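Carbohydrate binding family 6 (Clostridium thermocellum, PDB 5A8C) probably removes L-arabinofuranose side groups from arabinose-bearing polysaccharides, acting as an alpha-L-arabinofuranosidase of glycoside hydrolase family 43. Local coordinates at residues W159-G164 and F209-Y214; M204-F209 and F224-D229; I237-S242 and Q250-I255. One frame throughout, in Å; residues are numbered along the deposited sequence. Where two conformers were deposited one is given.

Contact 1: W159-G164 and F209-Y214; sequences WLFDPG and FFEAAY. With TRS (2-amino-2-hydroxymethyl-propane-1,3-diol), chain C.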
loop_
_atom_site.group_PDB
_atom_site.type_symbol
_atom_site.label_atom_id
_atom_site.label_comp_id
_atom_site.label_asym_id
_atom_site.label_seq_id
_atom_site.Cartn_x
_atom_site.Cartn_y
_atom_site.Cartn_z
ATOM N N TRP A 159 0.762 -5.646 -14.442
ATOM C CA TRP A 159 0.951 -4.266 -14.044
ATOM C C TRP A 159 2.119 -4.278 -13.067
ATOM O O TRP A 159 2.019 -4.804 -11.990
ATOM C CB TRP A 159 -0.292 -3.627 -13.438
ATOM C CG TRP A 159 -1.457 -3.559 -14.353
ATOM C CD1 TRP A 159 -1.453 -3.348 -15.696
ATOM C CD2 TRP A 159 -2.850 -3.654 -13.964
ATOM N NE1 TRP A 159 -2.741 -3.362 -16.182
ATOM C CE2 TRP A 159 -3.623 -3.514 -15.139
ATOM C CE3 TRP A 159 -3.515 -3.893 -12.740
ATOM C CZ2 TRP A 159 -5.018 -3.597 -15.135
ATOM C CZ3 TRP A 159 -4.882 -3.979 -12.761
ATOM C CH2 TRP A 159 -5.634 -3.819 -13.942
ATOM N N LEU A 160 3.239 -3.695 -13.506
ATOM C CA LEU A 160 4.445 -3.747 -12.696
ATOM C C LEU A 160 4.407 -2.560 -11.706
ATOM O O LEU A 160 4.990 -1.502 -11.944
ATOM C CB LEU A 160 5.671 -3.813 -13.568
ATOM C CG LEU A 160 6.924 -4.277 -12.852
ATOM C CD1 LEU A 160 6.820 -5.732 -12.576
ATOM C CD2 LEU A 160 8.072 -4.187 -13.849
ATOM N N PHE A 161 3.679 -2.756 -10.614
ATOM C CA PHE A 161 3.398 -1.670 -9.710
ATOM C C PHE A 161 3.044 -2.186 -8.324
ATOM O O PHE A 161 3.095 -3.392 -8.022
ATOM C CB PHE A 161 2.379 -0.684 -10.320
ATOM C CG PHE A 161 0.959 -1.142 -10.470
ATOM C CD1 PHE A 161 0.423 -2.321 -9.929
ATOM C CD2 PHE A 161 0.081 -0.290 -11.128
ATOM C CE1 PHE A 161 -0.897 -2.637 -10.049
ATOM C CE2 PHE A 161 -1.269 -0.609 -11.240
ATOM C CZ PHE A 161 -1.764 -1.766 -10.667
ATOM N N ASP A 162 2.620 -1.235 -7.465
ATOM C CA ASP A 162 2.005 -1.527 -6.173
ATOM C C ASP A 162 2.925 -2.346 -5.235
ATOM O O ASP A 162 2.547 -3.411 -4.749
ATOM C CB ASP A 162 0.622 -2.160 -6.302
ATOM C CG ASP A 162 -0.495 -1.199 -6.710
ATOM O OD1 ASP A 162 -0.209 -0.069 -7.138
ATOM O OD2 ASP A 162 -1.651 -1.672 -6.582
ATOM N N PRO A 163 4.108 -1.827 -4.948
ATOM C CA PRO A 163 5.013 -2.551 -4.078
ATOM C C PRO A 163 4.483 -2.728 -2.690
ATOM O O PRO A 163 3.839 -1.846 -2.116
ATOM C CB PRO A 163 6.260 -1.673 -4.037
ATOM C CG PRO A 163 5.722 -0.277 -4.296
ATOM C CD PRO A 163 4.643 -0.492 -5.299
ATOM N N GLY A 164 4.843 -3.844 -2.067
ATOM C CA GLY A 164 4.643 -4.111 -0.649
ATOM C C GLY A 164 5.898 -4.702 -0.071
ATOM O O GLY A 164 6.264 -5.811 -0.459
ATOM N N PHE A 209 -6.148 -12.273 -7.996
ATOM C CA PHE A 209 -5.276 -11.154 -7.659
ATOM C C PHE A 209 -5.394 -10.026 -8.676
ATOM O O PHE A 209 -5.292 -10.261 -9.903
ATOM C CB PHE A 209 -3.794 -11.635 -7.631
ATOM C CG PHE A 209 -2.822 -10.542 -7.366
ATOM C CD1 PHE A 209 -2.690 -10.000 -6.083
ATOM C CD2 PHE A 209 -2.051 -10.012 -8.375
ATOM C CE1 PHE A 209 -1.793 -8.971 -5.831
ATOM C CE2 PHE A 209 -1.151 -9.008 -8.125
ATOM C CZ PHE A 209 -1.040 -8.458 -6.862
ATOM N N PHE A 210 -5.508 -8.792 -8.168
ATOM C CA PHE A 210 -5.650 -7.629 -9.021
ATOM C C PHE A 210 -4.585 -6.587 -8.764
ATOM O O PHE A 210 -3.959 -6.106 -9.710
ATOM C CB PHE A 210 -7.081 -7.050 -8.870
ATOM C CG PHE A 210 -7.492 -6.058 -9.885
ATOM C CD1 PHE A 210 -7.681 -6.420 -11.226
ATOM C CD2 PHE A 210 -7.765 -4.745 -9.514
ATOM C CE1 PHE A 210 -8.150 -5.497 -12.159
ATOM C CE2 PHE A 210 -8.201 -3.794 -10.449
ATOM C CZ PHE A 210 -8.414 -4.194 -11.743
ATOM N N GLU A 211 -4.433 -6.160 -7.509
ATOM C CA GLU A 211 -3.382 -5.170 -7.221
ATOM C C GLU A 211 -3.169 -5.155 -5.683
ATOM O O GLU A 211 -3.717 -6.007 -4.987
ATOM C CB GLU A 211 -3.715 -3.791 -7.839
ATOM C CG GLU A 211 -4.981 -3.263 -7.278
ATOM C CD GLU A 211 -5.683 -2.110 -8.121
ATOM O OE1 GLU A 211 -5.096 -1.435 -9.020
ATOM O OE2 GLU A 211 -6.810 -1.807 -7.652
ATOM N N ALA A 212 -2.337 -4.229 -5.217
ATOM C CA ALA A 212 -2.249 -3.981 -3.765
ATOM C C ALA A 212 -1.585 -5.089 -2.953
ATOM O O ALA A 212 -1.897 -5.233 -1.763
ATOM C CB ALA A 212 -3.575 -3.541 -3.148
ATOM N N ALA A 213 -0.640 -5.827 -3.528
ATOM C CA ALA A 213 0.061 -6.865 -2.762
ATOM C C ALA A 213 0.615 -6.296 -1.436
ATOM O O ALA A 213 1.244 -5.241 -1.401
ATOM C CB ALA A 213 1.211 -7.439 -3.576
ATOM N N TYR A 214 0.506 -7.108 -0.388
ATOM C CA TYR A 214 0.917 -6.661 0.943
ATOM C C TYR A 214 1.321 -7.872 1.756
ATOM O O TYR A 214 0.672 -8.923 1.688
ATOM C CB TYR A 214 -0.230 -5.892 1.636
ATOM C CG TYR A 214 0.184 -5.110 2.838
ATOM C CD1 TYR A 214 0.646 -3.826 2.711
ATOM C CD2 TYR A 214 0.173 -5.697 4.085
ATOM C CE1 TYR A 214 1.023 -3.096 3.855
ATOM C CE2 TYR A 214 0.564 -4.986 5.226
ATOM C CZ TYR A 214 1.018 -3.708 5.062
ATOM O OH TYR A 214 1.382 -2.979 6.194
HETATM C C TRS C . -3.737 1.965 -7.971
HETATM C C1 TRS C . -2.895 1.390 -9.103
HETATM C C2 TRS C . -3.310 1.360 -6.642
HETATM C C3 TRS C . -3.654 3.517 -7.943
HETATM N N TRS C . -5.180 1.585 -8.208
HETATM O O1 TRS C . -1.525 1.669 -8.833
HETATM O O2 TRS C . -3.715 -0.010 -6.543
HETATM O O3 TRS C . -4.554 4.118 -7.062
HETATM O O HOH W 1 0.643 -2.888 -2.463
HETATM O O HOH W 2 0.909 -5.471 -6.016
#
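Trp159 and Phe210 close one end of this contact as a T-shaped aromatic pair. The edge of the indole's six-membered ring points at the face of the phenylalanine, the planes stand 81° apart, and Trp159 CH2 comes to 3.5 Å from Phe210 CE1. Phe210 CG lies opposite its own backbone N (chi1 -167°), which swings the ring beside the strand to receive that edge; Phe230 adds a further edge-to-face neighbour.

Next to the pair, the Phe161 ring has Trp159 CB over the centre of one face and Asp162 OD1 over the other, nearer the rim. Its CZ reaches Glu211 OE1 obliquely, at 3.7 Å.

The polar half is built round Asp162. Ala212 N donates to the anti lone pair of Asp162 OD2 at 3.0 Å, a bent bond (138° at the hydrogen), and Glu211 CB packs against the same oxygen. Phe210 and Glu211 form a classic beta bulge opposite Ala227, at the corner where the chain passes between strands. Behind the carboxylates a water donates to Asp162 O and accepts from Ala213 N, tying the two backbones together.

A Tris molecule, probably from the crystallisation liquor, bridges the acidic groups. Its O1 donates to Asp162 OD1 at 2.8 Å, its O2 to Asp162 OD2 at 2.7 Å and its N to Glu211 OE1 at 3.1 Å, while Asp39, His268, Tyr66 and Arg299 also hydrogen-bond to it. Two aspartates and a glutamate round a polyol are consistent with the two-aspartate, one-glutamate active site known for family 43. The chemistry implies a pocket where Ala212 N steadies the Asp162 carboxylate beside the Phe161 ring, leaving two carboxylates, 4.2 Å apart from Asp162 OD2 to Glu211 OE1, to grip a hydroxyl-rich ligand together.

Contact 2: M204-F209 and F224-D229; sequences MSAPRF and FSYASD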
loop_
_atom_site.group_PDB
_atom_site.type_symbol
_atom_site.label_atom_id
_atom_site.label_comp_id
_atom_site.label_asym_id
_atom_site.label_seq_id
_atom_site.Cartn_x
_atom_site.Cartn_y
_atom_site.Cartn_z
ATOM N N MET A 204 4.399 -15.670 -7.551
ATOM C CA MET A 204 3.398 -16.181 -6.618
ATOM C C MET A 204 2.053 -16.163 -7.294
ATOM O O MET A 204 1.850 -15.525 -8.318
ATOM C CB MET A 204 3.354 -15.343 -5.320
ATOM C CG MET A 204 4.592 -15.415 -4.496
ATOM S SD MET A 204 4.640 -14.315 -3.094
ATOM C CE MET A 204 3.172 -14.836 -2.210
ATOM N N SER A 205 1.095 -16.849 -6.685
ATOM C CA SER A 205 -0.262 -16.898 -7.193
ATOM C C SER A 205 -1.268 -16.713 -6.050
ATOM O O SER A 205 -1.087 -17.232 -4.959
ATOM C CB SER A 205 -0.566 -18.244 -7.886
ATOM O OG SER A 205 0.383 -18.612 -8.858
ATOM N N ALA A 206 -2.310 -15.953 -6.344
ATOM C CA ALA A 206 -3.406 -15.769 -5.375
ATOM C C ALA A 206 -4.689 -15.651 -6.158
ATOM O O ALA A 206 -4.739 -14.996 -7.192
ATOM C CB ALA A 206 -3.217 -14.495 -4.525
ATOM N N PRO A 207 -5.791 -16.230 -5.643
ATOM C CA PRO A 207 -7.024 -16.228 -6.391
ATOM C C PRO A 207 -7.475 -14.803 -6.725
ATOM O O PRO A 207 -7.622 -13.948 -5.841
ATOM C CB PRO A 207 -8.008 -16.920 -5.443
ATOM C CG PRO A 207 -7.207 -17.711 -4.531
ATOM C CD PRO A 207 -5.913 -17.015 -4.386
ATOM N N ARG A 208 -7.741 -14.550 -7.993
ATOM C CA ARG A 208 -8.326 -13.313 -8.433
ATOM C C ARG A 208 -7.447 -12.084 -8.122
ATOM O O ARG A 208 -7.959 -10.969 -7.982
ATOM C CB ARG A 208 -9.769 -13.173 -7.898
ATOM C CG ARG A 208 -10.671 -14.267 -8.473
ATOM C CD ARG A 208 -11.969 -14.491 -7.697
ATOM N NE ARG A 208 -11.721 -15.032 -6.366
ATOM C CZ ARG A 208 -11.741 -14.311 -5.252
ATOM N NH1 ARG A 208 -11.978 -12.997 -5.261
ATOM N NH2 ARG A 208 -11.446 -14.930 -4.129
ATOM N N PHE A 209 -6.148 -12.273 -7.996
ATOM C CA PHE A 209 -5.276 -11.154 -7.659
ATOM C C PHE A 209 -5.394 -10.026 -8.676
ATOM O O PHE A 209 -5.292 -10.261 -9.903
ATOM C CB PHE A 209 -3.794 -11.635 -7.631
ATOM C CG PHE A 209 -2.822 -10.542 -7.366
ATOM C CD1 PHE A 209 -2.690 -10.000 -6.083
ATOM C CD2 PHE A 209 -2.051 -10.012 -8.375
ATOM C CE1 PHE A 209 -1.793 -8.971 -5.831
ATOM C CE2 PHE A 209 -1.151 -9.008 -8.125
ATOM C CZ PHE A 209 -1.040 -8.458 -6.862
ATOM N N PHE A 224 -0.316 -12.876 3.140
ATOM C CA PHE A 224 -0.287 -12.186 1.868
ATOM C C PHE A 224 -1.701 -11.669 1.615
ATOM O O PHE A 224 -2.632 -12.446 1.441
ATOM C CB PHE A 224 0.138 -13.114 0.725
ATOM C CG PHE A 224 0.155 -12.390 -0.589
ATOM C CD1 PHE A 224 1.304 -11.687 -0.967
ATOM C CD2 PHE A 224 -0.929 -12.359 -1.422
ATOM C CE1 PHE A 224 1.315 -10.997 -2.166
ATOM C CE2 PHE A 224 -0.902 -11.629 -2.605
ATOM C CZ PHE A 224 0.235 -10.955 -2.962
ATOM N N SER A 225 -1.849 -10.348 1.666
ATOM C CA SER A 225 -3.155 -9.709 1.440
ATOM C C SER A 225 -3.101 -8.868 0.170
ATOM O O SER A 225 -2.006 -8.484 -0.286
ATOM C CB SER A 225 -3.613 -8.941 2.665
ATOM O OG SER A 225 -2.694 -7.935 3.036
ATOM N N TYR A 226 -4.251 -8.608 -0.415
ATOM C CA TYR A 226 -4.282 -8.036 -1.745
ATOM C C TYR A 226 -5.677 -7.569 -2.082
ATOM O O TYR A 226 -6.663 -7.985 -1.421
ATOM C CB TYR A 226 -3.815 -9.044 -2.788
ATOM C CG TYR A 226 -4.653 -10.300 -2.883
ATOM C CD1 TYR A 226 -4.491 -11.348 -1.986
ATOM C CD2 TYR A 226 -5.617 -10.437 -3.861
ATOM C CE1 TYR A 226 -5.250 -12.498 -2.087
ATOM C CE2 TYR A 226 -6.388 -11.589 -3.984
ATOM C CZ TYR A 226 -6.197 -12.635 -3.091
ATOM O OH TYR A 226 -6.888 -13.833 -3.208
ATOM N N ALA A 227 -5.801 -6.751 -3.111
ATOM C CA ALA A 227 -7.085 -6.403 -3.680
ATOM C C ALA A 227 -7.424 -7.381 -4.804
ATOM O O ALA A 227 -6.607 -7.614 -5.710
ATOM C CB ALA A 227 -7.092 -4.975 -4.191
ATOM N N SER A 228 -8.630 -7.927 -4.730
ATOM C CA SER A 228 -9.104 -8.883 -5.769
ATOM C C SER A 228 -9.680 -8.132 -6.942
ATOM O O SER A 228 -9.920 -6.923 -6.926
ATOM C CB SER A 228 -10.053 -9.888 -5.178
ATOM O OG SER A 228 -11.212 -9.262 -4.720
ATOM N N ASP A 229 -9.896 -8.914 -8.028
ATOM C CA ASP A 229 -10.404 -8.353 -9.260
ATOM C C ASP A 229 -11.937 -8.118 -9.177
ATOM O O ASP A 229 -12.533 -8.221 -8.128
ATOM C CB ASP A 229 -9.930 -9.207 -10.404
ATOM C CG ASP A 229 -10.523 -10.609 -10.443
ATOM O OD1 ASP A 229 -11.624 -10.825 -9.892
ATOM O OD2 ASP A 229 -9.838 -11.493 -11.046
HETATM O O HOH W 3 -12.552 -11.153 -7.182
HETATM O O HOH W 4 -7.227 -11.136 -11.746
#
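Tyr226 OH donates to Pro207 O at 2.7 Å, in the carbonyl plane and on a lone pair. The phenol is set there by a first torsion of 61°, which leaves CG between the backbone N and the carbonyl carbon, and Ala206 CB covers one ring face as a CH-pi contact. Arg208 O is taken by Asp229 N at 2.8 Å, again in the carbonyl plane, and Ser228 CA-H also leans on it. Within the loop, Phe209 N donates to Ala206 O, closing a type II turn. In this five-bladed propeller the turn lies on the passage from one sheet, ending in strand 200-204, to the next, whose strand 221-228 it meets. Phe209 flanks Ser228 in a non-hydrogen-bonded pair; Phe209 CD1 is 3.6 Å from Tyr226 CB, which lies at the Phe209 ring edge. Met204 meets the Phe224 ring obliquely in a Met-aromatic contact. The polar side chains look to further partners. Arg208 NH2 forms a salt bridge with Glu238 OE1, and Arg208 NH1 donates to a water 2.7 Å away that lies beside Asp229 OD1. Ser228 OG bonds to Glu238 OE2; Asp229 OD1 pairs with Ser231 OG, and a second water donates to Asp229 OD2 and Phe209 O.

Contact 3: I237-S242 and Q250-I255; sequences IEYMMS and QYKGVI
A beta hairpin at the outer edge of a four-stranded antiparallel propeller blade brings strands 237-242 and 250-254 together. Met241 and Gln250 exchange a reciprocal pair of backbone bonds. Further along, Tyr239 O accepts Lys252 N, Gly253 O accepts Tyr239 N, and Ile237 O accepts Ile255 N at 2.8 Å. Lys252 and Gly253 both face Tyr239, a classic beta bulge that shifts the register by one residue, and Gly253 takes up a backbone conformation open mainly to glycine.

On the face bearing Tyr239 and Met241, the tyrosine ring carries the packing. Lys252 CB sits over its face, off-centre toward the hydroxyl end, 3.4 Å from Tyr239 CZ. Ile255 approaches the other end of the ring obliquely, with CG1 3.5 Å from Tyr239 CD1. Lys252 then bends at its second torsion and runs across Met241, its CG 3.8 Å from Met241 SD. The phenol oxygen of Tyr239 bonds to Ile314 N, and a water at 2.6 Å from Tyr239 OH donates to Lys252 O.

On the face of Glu238, Met240 and Val254, Tyr251 OH donates to Glu238 OE1 at 2.6 Å. It comes to the anti side, 25° out of the carboxylate plane; with CG opposite the backbone N (178°), the ring runs forward along its own strand, Gly253 N over one face, to bring OH to Glu238. Val254 CG2 flanks the carboxylate. Glu238 is buried, and Tyr251, Arg208 and, on OE2, Ser228 bind its carboxylate; these donors would probably stabilise its charge, fix its rotation and bind the edge strand by side chain as well as backbone.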
loop_
_atom_site.group_PDB
_atom_site.type_symbol
_atom_site.label_atom_id
_atom_site.label_comp_id
_atom_site.label_asym_id
_atom_site.label_seq_id
_atom_site.Cartn_x
_atom_site.Cartn_y
_atom_site.Cartn_z
ATOM N N ILE A 237 -10.555 -6.750 -0.276
ATOM C CA ILE A 237 -9.241 -7.068 0.273
ATOM C C ILE A 237 -9.324 -8.496 0.805
ATOM O O ILE A 237 -10.120 -8.776 1.713
ATOM C CB ILE A 237 -8.799 -6.094 1.364
ATOM C CG1 ILE A 237 -8.882 -4.647 0.926
ATOM C CG2 ILE A 237 -7.398 -6.479 1.843
ATOM C CD1 ILE A 237 -8.142 -4.293 -0.371
ATOM N N GLU A 238 -8.548 -9.374 0.192
ATOM C CA GLU A 238 -8.563 -10.801 0.499
ATOM C C GLU A 238 -7.172 -11.229 0.891
ATOM O O GLU A 238 -6.226 -10.443 0.848
ATOM C CB GLU A 238 -9.137 -11.589 -0.667
ATOM C CG GLU A 238 -10.448 -10.953 -1.159
ATOM C CD GLU A 238 -11.296 -11.776 -2.102
ATOM O OE1 GLU A 238 -11.327 -13.022 -1.967
ATOM O OE2 GLU A 238 -11.975 -11.195 -2.943
ATOM N N TYR A 239 -7.022 -12.484 1.371
ATOM C CA TYR A 239 -5.719 -12.875 1.874
ATOM C C TYR A 239 -5.524 -14.378 1.885
ATOM O O TYR A 239 -6.458 -15.178 1.831
ATOM C CB TYR A 239 -5.443 -12.290 3.279
ATOM C CG TYR A 239 -6.124 -13.011 4.427
ATOM C CD1 TYR A 239 -7.522 -13.024 4.538
ATOM C CD2 TYR A 239 -5.407 -13.681 5.385
ATOM C CE1 TYR A 239 -8.145 -13.690 5.562
ATOM C CE2 TYR A 239 -6.022 -14.360 6.430
ATOM C CZ TYR A 239 -7.400 -14.323 6.524
ATOM O OH TYR A 239 -7.990 -15.045 7.541
ATOM N N MET A 240 -4.230 -14.695 2.003
ATOM C CA MET A 240 -3.712 -16.047 2.145
ATOM C C MET A 240 -2.758 -16.108 3.316
ATOM O O MET A 240 -2.167 -15.081 3.682
ATOM C CB MET A 240 -2.959 -16.488 0.898
ATOM C CG MET A 240 -3.651 -16.261 -0.424
ATOM S SD MET A 240 -2.785 -16.979 -1.833
ATOM C CE MET A 240 -1.302 -16.122 -1.880
ATOM N N MET A 241 -2.526 -17.297 3.855
ATOM C CA MET A 241 -1.570 -17.511 4.933
ATOM C C MET A 241 -0.594 -18.604 4.564
ATOM O O MET A 241 -0.952 -19.565 3.849
ATOM C CB MET A 241 -2.276 -17.914 6.234
ATOM C CG MET A 241 -3.066 -16.780 6.848
ATOM S SD MET A 241 -4.136 -17.273 8.216
ATOM C CE MET A 241 -2.914 -17.654 9.437
ATOM N N SER A 242 0.619 -18.513 5.135
ATOM C CA SER A 242 1.648 -19.536 4.930
ATOM C C SER A 242 2.562 -19.594 6.126
ATOM O O SER A 242 2.703 -18.618 6.875
ATOM C CB SER A 242 2.485 -19.200 3.709
ATOM O OG SER A 242 3.454 -20.243 3.499
ATOM N N GLN A 250 -2.137 -20.529 1.284
ATOM C CA GLN A 250 -3.495 -21.025 1.084
ATOM C C GLN A 250 -4.455 -19.887 1.366
ATOM O O GLN A 250 -4.357 -19.143 2.362
ATOM C CB GLN A 250 -3.793 -22.187 2.040
ATOM C CG GLN A 250 -2.935 -23.423 1.699
ATOM C CD GLN A 250 -3.292 -24.108 0.383
ATOM O OE1 GLN A 250 -4.377 -23.930 -0.170
ATOM N NE2 GLN A 250 -2.381 -24.892 -0.113
ATOM N N TYR A 251 -5.459 -19.751 0.507
ATOM C CA TYR A 251 -6.496 -18.685 0.611
ATOM C C TYR A 251 -7.304 -18.882 1.860
ATOM O O TYR A 251 -7.737 -20.000 2.198
ATOM C CB TYR A 251 -7.396 -18.788 -0.631
ATOM C CG TYR A 251 -8.511 -17.792 -0.611
ATOM C CD1 TYR A 251 -8.321 -16.500 -1.027
ATOM C CD2 TYR A 251 -9.770 -18.154 -0.117
ATOM C CE1 TYR A 251 -9.354 -15.578 -0.977
ATOM C CE2 TYR A 251 -10.826 -17.254 -0.063
ATOM C CZ TYR A 251 -10.610 -15.966 -0.482
ATOM O OH TYR A 251 -11.645 -15.063 -0.395
ATOM N N LYS A 252 -7.598 -17.760 2.551
ATOM C CA LYS A 252 -8.321 -17.766 3.807
ATOM C C LYS A 252 -9.583 -16.906 3.850
ATOM O O LYS A 252 -10.386 -17.122 4.755
ATOM C CB LYS A 252 -7.422 -17.375 4.945
ATOM C CG LYS A 252 -6.240 -18.288 5.163
ATOM C CD LYS A 252 -6.608 -19.696 5.557
ATOM C CE LYS A 252 -5.373 -20.551 5.762
ATOM N NZ LYS A 252 -5.701 -21.968 6.029
ATOM N N GLY A 253 -9.788 -16.009 2.907
ATOM C CA GLY A 253 -11.021 -15.217 2.878
ATOM C C GLY A 253 -10.810 -13.761 2.699
ATOM O O GLY A 253 -9.806 -13.277 2.171
ATOM N N VAL A 254 -11.804 -12.997 3.165
ATOM C CA VAL A 254 -11.920 -11.551 3.008
ATOM C C VAL A 254 -11.568 -10.836 4.300
ATOM O O VAL A 254 -12.116 -11.124 5.355
ATOM C CB VAL A 254 -13.371 -11.184 2.576
ATOM C CG1 VAL A 254 -13.566 -9.684 2.582
ATOM C CG2 VAL A 254 -13.677 -11.768 1.195
ATOM N N ILE A 255 -10.659 -9.881 4.194
ATOM C CA ILE A 255 -10.356 -8.939 5.269
ATOM C C ILE A 255 -11.270 -7.734 5.252
ATOM O O ILE A 255 -11.779 -7.307 6.291
ATOM C CB ILE A 255 -8.896 -8.478 5.206
ATOM C CG1 ILE A 255 -7.957 -9.672 5.392
ATOM C CG2 ILE A 255 -8.653 -7.381 6.251
ATOM C CD1 ILE A 255 -6.493 -9.342 5.273
HETATM O O HOH W 5 -10.491 -15.823 7.156
#

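One propeller blade runs through all three contacts, and the chemistry changes with depth. Contact 1, its centre about 8 Å from the centre of the chain, joins loop 159-164 to the blade's inner strand and lines a ligand pocket. Contact 2, also buried, overlaps it at Phe209 and packs the incoming turn on strand 221-228, mixing aromatic packing with backbone carbonyls bound by a phenol and an N-H. Contact 3, partly exposed, its centre about 16 Å from the chain's, relies on antiparallel strand pairing interrupted by a bulge. Probable backbone hydrogen bonds join contacts 1 and 2 (Glu211 O with Ala227 N) and contacts 2 and 3 (Phe224 O with Met240 N); contacts 1 and 3 do not touch.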